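Local coordinates for type II restriction enzyme AgeI (Thalassobius gelatinovorus, PDB 5DWA), which recognises the double-stranded DNA sequence 5'-ACCGGT-3' and cleaves it after the first A, leaving fragments with terminal 5'-phosphates, at residues L115-K120 with V141-E146; A95-L100 with I165-S170. One frame throughout, in Å; residues are numbered along the deposited sequence. Where two conformers were deposited one is given.

Contact 1 (L115-K120 with V141-E146); sequences LTALFK and VDVMIE. With nucleotides of chain D.
Thr-116 and Met-144 face each other as an antiparallel hydrogen-bonded pair, Thr-116 N giving to Met-144 O at 3.0 Å and Met-144 N to Thr-116 O at 2.8 Å. Past the end of strand 113-117, Leu-118 N continues the pairing with a fairly straight bond to Asp-142 O (2.8 Å, 160° at the hydrogen), although Leu-118 already centres an inverse gamma turn.

The side chains of Thr-116 and Met-144 lie alongside, pointing the same way. With CG set between the backbone N and the carbonyl carbon (chi1 82°), Met-144 brings CE to 3.9 Å from Thr-116 CB. Leu-118 crosses the Met-144 side chain at about a right angle, its CD2 4.1 Å from Met-144 CB, near the root; an unbranched methionine can run along Thr-116 while its CB and CG stay within reach of Leu-118 CD2. Thr-116 OG1 donates a hydrogen bond to a water at 2.7 Å, which in turn donates to Glu-146 OE1. Arg-114 and Arg-129 fix that carboxylate by salt bridges.

On the other face Leu-115 CD2 meets Ile-145 CG1 and Leu-115 CB meets Val-143 CG1, both at 3.8 Å; branched aliphatic residues suit this buried face, which packs on Ile-165 and Leu-108 of helix 84-109. Ala-117 CB lies over one face of the Phe-119 ring, offset toward its rim. Lys-120 extends to guanine DG11 of chain D.

Helix 123-130 packs on Leu-118 and Met-144. Strand 113-117 is outermost on its side of the mixed sheet; strand 143-148 separates it from strand 159-168, and a classic bulge lets Asp-142 and Val-143 both face Ile-165.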
loop_
_atom_site.group_PDB
_atom_site.type_symbol
_atom_site.label_atom_id
_atom_site.label_comp_id
_atom_site.label_asym_id
_atom_site.label_seq_id
_atom_site.Cartn_x
_atom_site.Cartn_y
_atom_site.Cartn_z
ATOM N N LEU A 115 -20.027 1.405 -17.468
ATOM C CA LEU A 115 -18.887 1.610 -16.585
ATOM C C LEU A 115 -18.040 2.797 -17.034
ATOM O O LEU A 115 -17.854 3.027 -18.226
ATOM C CB LEU A 115 -18.009 0.357 -16.559
ATOM C CG LEU A 115 -18.681 -0.984 -16.247
ATOM C CD1 LEU A 115 -17.647 -2.091 -16.250
ATOM C CD2 LEU A 115 -19.433 -0.960 -14.915
ATOM N N THR A 116 -17.476 3.511 -16.070
ATOM C CA THR A 116 -16.585 4.618 -16.354
ATOM C C THR A 116 -15.426 4.614 -15.359
ATOM O O THR A 116 -15.651 4.682 -14.150
ATOM C CB THR A 116 -17.316 5.964 -16.267
ATOM O OG1 THR A 116 -18.443 5.959 -17.155
ATOM C CG2 THR A 116 -16.378 7.101 -16.642
ATOM N N ALA A 117 -14.197 4.521 -15.857
ATOM C CA ALA A 117 -13.015 4.570 -14.982
ATOM C C ALA A 117 -12.857 5.975 -14.422
ATOM O O ALA A 117 -12.967 6.960 -15.158
ATOM C CB ALA A 117 -11.760 4.140 -15.734
ATOM N N LEU A 118 -12.627 6.072 -13.115
ATOM C CA LEU A 118 -12.576 7.382 -12.474
ATOM C C LEU A 118 -11.134 7.882 -12.441
ATOM O O LEU A 118 -10.466 7.880 -11.407
ATOM C CB LEU A 118 -13.190 7.328 -11.072
ATOM C CG LEU A 118 -14.667 6.921 -11.055
ATOM C CD1 LEU A 118 -15.201 6.854 -9.635
ATOM C CD2 LEU A 118 -15.480 7.902 -11.892
ATOM N N PHE A 119 -10.653 8.306 -13.602
ATOM C CA PHE A 119 -9.291 8.800 -13.714
ATOM C C PHE A 119 -9.238 10.261 -13.299
ATOM O O PHE A 119 -10.249 10.831 -12.892
ATOM C CB PHE A 119 -8.778 8.599 -15.139
ATOM C CG PHE A 119 -8.555 7.161 -15.487
ATOM C CD1 PHE A 119 -8.064 6.276 -14.534
ATOM C CD2 PHE A 119 -8.827 6.681 -16.757
ATOM C CE1 PHE A 119 -7.855 4.945 -14.841
ATOM C CE2 PHE A 119 -8.616 5.344 -17.072
ATOM C CZ PHE A 119 -8.129 4.479 -16.116
ATOM N N LYS A 120 -8.061 10.865 -13.403
ATOM C CA LYS A 120 -7.846 12.196 -12.845
ATOM C C LYS A 120 -8.879 13.221 -13.307
ATOM O O LYS A 120 -9.100 13.405 -14.506
ATOM C CB LYS A 120 -6.446 12.677 -13.200
ATOM C CG LYS A 120 -5.779 13.435 -12.084
ATOM C CD LYS A 120 -4.319 13.075 -12.028
ATOM C CE LYS A 120 -3.633 13.805 -10.906
ATOM N NZ LYS A 120 -2.463 13.029 -10.430
ATOM N N VAL A 141 -12.415 4.112 -4.620
ATOM C CA VAL A 141 -13.282 3.374 -5.531
ATOM C C VAL A 141 -12.815 3.761 -6.924
ATOM O O VAL A 141 -12.401 4.901 -7.138
ATOM C CB VAL A 141 -14.776 3.688 -5.289
ATOM C CG1 VAL A 141 -15.079 5.159 -5.521
ATOM C CG2 VAL A 141 -15.655 2.794 -6.146
ATOM N N ASP A 142 -12.843 2.820 -7.863
ATOM C CA ASP A 142 -12.106 3.003 -9.113
ATOM C C ASP A 142 -12.947 3.245 -10.360
ATOM O O ASP A 142 -12.600 4.081 -11.186
ATOM C CB ASP A 142 -11.205 1.783 -9.323
ATOM C CG ASP A 142 -10.345 1.507 -8.117
ATOM O OD1 ASP A 142 -9.679 2.453 -7.650
ATOM O OD2 ASP A 142 -10.364 0.370 -7.612
ATOM N N VAL A 143 -14.023 2.491 -10.508
ATOM C CA VAL A 143 -14.832 2.562 -11.716
ATOM C C VAL A 143 -16.287 2.754 -11.294
ATOM O O VAL A 143 -16.788 2.036 -10.430
ATOM C CB VAL A 143 -14.672 1.289 -12.579
ATOM C CG1 VAL A 143 -15.525 1.366 -13.829
ATOM C CG2 VAL A 143 -13.194 1.006 -12.916
ATOM N N MET A 144 -16.978 3.730 -11.863
ATOM C CA MET A 144 -18.365 3.906 -11.456
ATOM C C MET A 144 -19.286 3.091 -12.358
ATOM O O MET A 144 -18.942 2.785 -13.503
ATOM C CB MET A 144 -18.749 5.394 -11.428
ATOM C CG MET A 144 -19.135 6.030 -12.733
ATOM S SD MET A 144 -19.853 7.678 -12.458
ATOM C CE MET A 144 -19.350 8.444 -13.987
ATOM N N ILE A 145 -20.420 2.681 -11.795
ATOM C CA ILE A 145 -21.437 1.937 -12.524
ATOM C C ILE A 145 -22.667 2.818 -12.613
ATOM O O ILE A 145 -23.097 3.371 -11.594
ATOM C CB ILE A 145 -21.808 0.607 -11.840
ATOM C CG1 ILE A 145 -20.558 -0.178 -11.424
ATOM C CG2 ILE A 145 -22.715 -0.226 -12.752
ATOM C CD1 ILE A 145 -20.872 -1.331 -10.474
ATOM N N GLU A 146 -23.206 2.948 -13.825
ATOM C CA GLU A 146 -24.397 3.759 -14.071
ATOM C C GLU A 146 -25.454 2.958 -14.807
ATOM O O GLU A 146 -25.138 2.018 -15.536
ATOM C CB GLU A 146 -24.047 5.004 -14.877
ATOM C CG GLU A 146 -23.179 6.012 -14.150
ATOM C CD GLU A 146 -22.774 7.160 -15.047
ATOM O OE1 GLU A 146 -22.139 6.908 -16.093
ATOM O OE2 GLU A 146 -23.106 8.319 -14.719
ATOM P P DG D 11 1.180 8.562 -18.213
ATOM O OP1 DG D 11 1.314 7.086 -18.241
ATOM O OP2 DG D 11 1.667 9.345 -19.389
ATOM O "O5'" DG D 11 -0.335 8.957 -17.990
ATOM C "C5'" DG D 11 -1.102 8.347 -16.970
ATOM C "C4'" DG D 11 -1.925 9.386 -16.239
ATOM O "O4'" DG D 11 -1.064 10.121 -15.330
ATOM C "C3'" DG D 11 -2.583 10.437 -17.133
ATOM O "O3'" DG D 11 -3.856 10.796 -16.603
ATOM C "C2'" DG D 11 -1.600 11.606 -17.065
ATOM C "C1'" DG D 11 -1.124 11.509 -15.626
ATOM N N9 DG D 11 0.206 12.070 -15.400
ATOM C C8 DG D 11 1.235 12.169 -16.307
ATOM N N7 DG D 11 2.319 12.696 -15.803
ATOM C C5 DG D 11 1.987 12.954 -14.479
ATOM C C6 DG D 11 2.759 13.520 -13.431
ATOM O O6 DG D 11 3.930 13.922 -13.465
ATOM N N1 DG D 11 2.039 13.600 -12.249
ATOM C C2 DG D 11 0.744 13.186 -12.089
ATOM N N2 DG D 11 0.222 13.354 -10.877
ATOM N N3 DG D 11 0.007 12.654 -13.055
ATOM C C4 DG D 11 0.691 12.570 -14.219
HETATM O O HOH W 1 -20.613 4.810 -16.054
#

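Contact 2 (A95-L100 with I165-S170). With nucleotides of chain C.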
loop_
_atom_site.group_PDB
_atom_site.type_symbol
_atom_site.label_atom_id
_atom_site.label_comp_id
_atom_site.label_asym_id
_atom_site.label_seq_id
_atom_site.Cartn_x
_atom_site.Cartn_y
_atom_site.Cartn_z
ATOM N N ALA A 95 -4.410 0.284 -15.799
ATOM C CA ALA A 95 -4.631 -0.548 -16.976
ATOM C C ALA A 95 -5.750 -1.562 -16.747
ATOM O O ALA A 95 -6.496 -1.870 -17.668
ATOM C CB ALA A 95 -3.350 -1.262 -17.376
ATOM N N PHE A 96 -5.873 -2.096 -15.534
ATOM C CA PHE A 96 -6.938 -3.062 -15.282
ATOM C C PHE A 96 -8.312 -2.367 -15.337
ATOM O O PHE A 96 -9.284 -2.927 -15.856
ATOM C CB PHE A 96 -6.703 -3.771 -13.942
ATOM C CG PHE A 96 -7.732 -4.816 -13.617
ATOM C CD1 PHE A 96 -8.155 -5.731 -14.566
ATOM C CD2 PHE A 96 -8.264 -4.887 -12.342
ATOM C CE1 PHE A 96 -9.101 -6.697 -14.244
ATOM C CE2 PHE A 96 -9.215 -5.844 -12.010
ATOM C CZ PHE A 96 -9.635 -6.750 -12.963
ATOM N N GLU A 97 -8.391 -1.142 -14.820
ATOM C CA GLU A 97 -9.601 -0.326 -14.996
ATOM C C GLU A 97 -9.946 -0.150 -16.480
ATOM O O GLU A 97 -11.097 -0.336 -16.882
ATOM C CB GLU A 97 -9.432 1.042 -14.358
ATOM C CG GLU A 97 -9.105 0.990 -12.873
ATOM C CD GLU A 97 -8.882 2.384 -12.335
ATOM O OE1 GLU A 97 -9.864 3.145 -12.254
ATOM O OE2 GLU A 97 -7.725 2.735 -12.036
ATOM N N VAL A 98 -8.952 0.232 -17.283
ATOM C CA VAL A 98 -9.148 0.375 -18.731
ATOM C C VAL A 98 -9.706 -0.907 -19.331
ATOM O O VAL A 98 -10.650 -0.879 -20.112
ATOM C CB VAL A 98 -7.830 0.740 -19.453
ATOM C CG1 VAL A 98 -7.981 0.593 -20.978
ATOM C CG2 VAL A 98 -7.411 2.152 -19.106
ATOM N N ALA A 99 -9.118 -2.036 -18.961
ATOM C CA ALA A 99 -9.528 -3.323 -19.504
ATOM C C ALA A 99 -10.955 -3.699 -19.085
ATOM O O ALA A 99 -11.714 -4.218 -19.901
ATOM C CB ALA A 99 -8.547 -4.408 -19.079
ATOM N N LEU A 100 -11.324 -3.442 -17.830
ATOM C CA LEU A 100 -12.679 -3.741 -17.364
ATOM C C LEU A 100 -13.723 -2.972 -18.176
ATOM O O LEU A 100 -14.736 -3.537 -18.598
ATOM C CB LEU A 100 -12.839 -3.409 -15.879
ATOM C CG LEU A 100 -12.227 -4.409 -14.911
ATOM C CD1 LEU A 100 -12.259 -3.812 -13.504
ATOM C CD2 LEU A 100 -12.988 -5.725 -14.959
ATOM N N ILE A 165 -16.945 -0.045 -8.666
ATOM C CA ILE A 165 -16.036 -1.192 -8.651
ATOM C C ILE A 165 -14.708 -0.827 -7.983
ATOM O O ILE A 165 -14.114 0.200 -8.314
ATOM C CB ILE A 165 -15.759 -1.707 -10.080
ATOM C CG1 ILE A 165 -17.074 -2.040 -10.793
ATOM C CG2 ILE A 165 -14.841 -2.923 -10.041
ATOM C CD1 ILE A 165 -16.879 -2.507 -12.222
ATOM N N HIS A 166 -14.276 -1.654 -7.025
ATOM C CA HIS A 166 -12.931 -1.626 -6.489
ATOM C C HIS A 166 -12.130 -2.601 -7.313
ATOM O O HIS A 166 -12.334 -3.812 -7.202
ATOM C CB HIS A 166 -12.962 -2.016 -5.018
ATOM C CG HIS A 166 -13.927 -1.198 -4.235
ATOM N ND1 HIS A 166 -13.557 -0.046 -3.579
ATOM C CD2 HIS A 166 -15.267 -1.322 -4.058
ATOM C CE1 HIS A 166 -14.622 0.494 -3.012
ATOM N NE2 HIS A 166 -15.674 -0.254 -3.299
ATOM N N ALA A 167 -11.261 -2.072 -8.172
ATOM C CA ALA A 167 -10.525 -2.883 -9.129
ATOM C C ALA A 167 -9.110 -3.067 -8.623
ATOM O O ALA A 167 -8.422 -2.090 -8.335
ATOM C CB ALA A 167 -10.522 -2.228 -10.504
ATOM N N LYS A 168 -8.692 -4.315 -8.460
ATOM C CA LYS A 168 -7.350 -4.584 -7.959
ATOM C C LYS A 168 -6.748 -5.730 -8.732
ATOM O O LYS A 168 -7.335 -6.802 -8.805
ATOM C CB LYS A 168 -7.354 -4.939 -6.466
ATOM C CG LYS A 168 -8.256 -4.080 -5.604
ATOM C CD LYS A 168 -7.889 -4.205 -4.145
ATOM C CE LYS A 168 -6.673 -3.354 -3.804
ATOM N NZ LYS A 168 -6.977 -1.894 -3.867
ATOM N N VAL A 169 -5.580 -5.513 -9.310
ATOM C CA VAL A 169 -4.859 -6.629 -9.906
ATOM C C VAL A 169 -4.549 -7.676 -8.837
ATOM O O VAL A 169 -4.770 -8.869 -9.038
ATOM C CB VAL A 169 -3.562 -6.171 -10.562
ATOM C CG1 VAL A 169 -2.663 -7.375 -10.889
ATOM C CG2 VAL A 169 -3.864 -5.338 -11.803
ATOM N N SER A 170 -4.081 -7.201 -7.690
ATOM C CA SER A 170 -3.671 -8.074 -6.599
ATOM C C SER A 170 -4.201 -7.504 -5.304
ATOM O O SER A 170 -4.339 -6.294 -5.169
ATOM C CB SER A 170 -2.144 -8.209 -6.550
ATOM O OG SER A 170 -1.510 -6.936 -6.553
ATOM P P DC C 6 -3.057 -1.608 -7.622
ATOM O OP1 DC C 6 -3.934 -2.361 -8.504
ATOM O OP2 DC C 6 -3.334 -1.432 -6.186
ATOM O "O5'" DC C 6 -1.615 -2.280 -7.750
ATOM C "C5'" DC C 6 -1.037 -2.424 -9.013
ATOM C "C4'" DC C 6 0.372 -2.941 -8.857
ATOM O "O4'" DC C 6 1.140 -2.030 -8.043
ATOM C "C3'" DC C 6 0.502 -4.310 -8.211
ATOM O "O3'" DC C 6 1.510 -5.004 -8.886
ATOM C "C2'" DC C 6 0.916 -3.989 -6.768
ATOM C "C1'" DC C 6 1.723 -2.711 -6.945
ATOM N N1 DC C 6 1.649 -1.787 -5.798
ATOM C C2 DC C 6 2.815 -1.342 -5.163
ATOM O O2 DC C 6 3.916 -1.771 -5.528
ATOM N N3 DC C 6 2.702 -0.465 -4.137
ATOM C C4 DC C 6 1.506 -0.014 -3.773
ATOM N N4 DC C 6 1.446 0.844 -2.753
ATOM C C5 DC C 6 0.318 -0.428 -4.429
ATOM C C6 DC C 6 0.431 -1.298 -5.427
ATOM P P DG C 7 1.465 -6.597 -9.050
ATOM O OP1 DG C 7 1.573 -6.880 -10.497
ATOM O OP2 DG C 7 0.379 -7.191 -8.258
ATOM O "O5'" DG C 7 2.826 -7.067 -8.362
ATOM C "C5'" DG C 7 4.068 -6.565 -8.795
ATOM C "C4'" DG C 7 5.155 -7.016 -7.831
ATOM O "O4'" DG C 7 5.075 -6.239 -6.609
ATOM C "C3'" DG C 7 5.047 -8.467 -7.391
ATOM O "O3'" DG C 7 6.337 -8.956 -7.165
ATOM C "C2'" DG C 7 4.255 -8.367 -6.081
ATOM C "C1'" DG C 7 4.827 -7.092 -5.492
ATOM N N9 DG C 7 3.907 -6.367 -4.638
ATOM C C8 DG C 7 2.565 -6.609 -4.449
ATOM N N7 DG C 7 1.994 -5.729 -3.676
ATOM C C5 DG C 7 3.007 -4.834 -3.367
ATOM C C6 DG C 7 2.988 -3.668 -2.571
ATOM O O6 DG C 7 2.027 -3.163 -1.972
ATOM N N1 DG C 7 4.229 -3.055 -2.521
ATOM C C2 DG C 7 5.358 -3.510 -3.157
ATOM N N2 DG C 7 6.464 -2.780 -2.996
ATOM N N3 DG C 7 5.391 -4.602 -3.900
ATOM C C4 DG C 7 4.187 -5.210 -3.963
#
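The ring of Phe-96 stands against strand 159-168 with Lys-168 N at its edge, in the ring plane, 3.9 Å from CD2. Over one face lies Leu-100 CD1, one helical turn on and offset toward the rim, whereas Ala-167 CB and Lys-168 O approach obliquely, the latter 3.8 Å from CE2. Phe-96 holds CG anti to the backbone N (chi1 -178°), which carries the ring from the helix to the strand.

Ala-167 is the hub on the strand side. Its methyl lies 3.9 Å from Phe-96 CD2 and 3.8 Å from Leu-100 CD1, a small residue admitting two large ones, and Glu-97 CG sits beside the same CB of Ala-167 at 4.2 Å. Just past the strand, Val-169 CG2 packs on Phe-96 CB at 3.9 Å; Val-169 N is buried without a hydrogen-bond partner. Replacing Phe-96 by an alanine is likely to open a gap beside Ala-167 and Val-169 and to take away the ring face against which Leu-100 CD1 lies.

Just beyond, the chain meets DNA: Ser-170 OG donates to OP2 of DG7 of chain C at 2.6 Å and also bonds Arg-174, so a small hydroxyl links phosphate and protein.

From the other side of the strand, His-166 turns to Phe-234 and helix 178-187, and Lys-168 pairs with Asp-178. Strand 191-196 runs parallel alongside, and helix 43-57 packs on Ala-95, Val-98 and Ala-99, placing helix 84-109 between it and the sheet.

Overall arrangement
The centres of contacts 1 and 2 lie 10 Å apart, and contact 1 is nested within the chain loop closed by contact 2. Helix 84-109 leads into strand 113-117, and strand 143-148 into 159-168. Two probable hydrogen bonds join the contacts directly: Asp-142 OD2 to Ala-167 N and Val-143 O to Ile-165 N, both 2.7 Å. The first fixes the Asp-142 carboxylate beside the strand carrying Lys-168, with Glu-97 OE1 3.1 Å from Asp-142 O. Asp-142 and Lys-168 are consistent with the Asp and Lys of the PD-(D/E)XK motif; His-166 holds the usual acidic position, and Glu-97 may supply that carboxylate instead. The contacts reach different DNA strands, Lys-120 chain D and Ser-170 chain C.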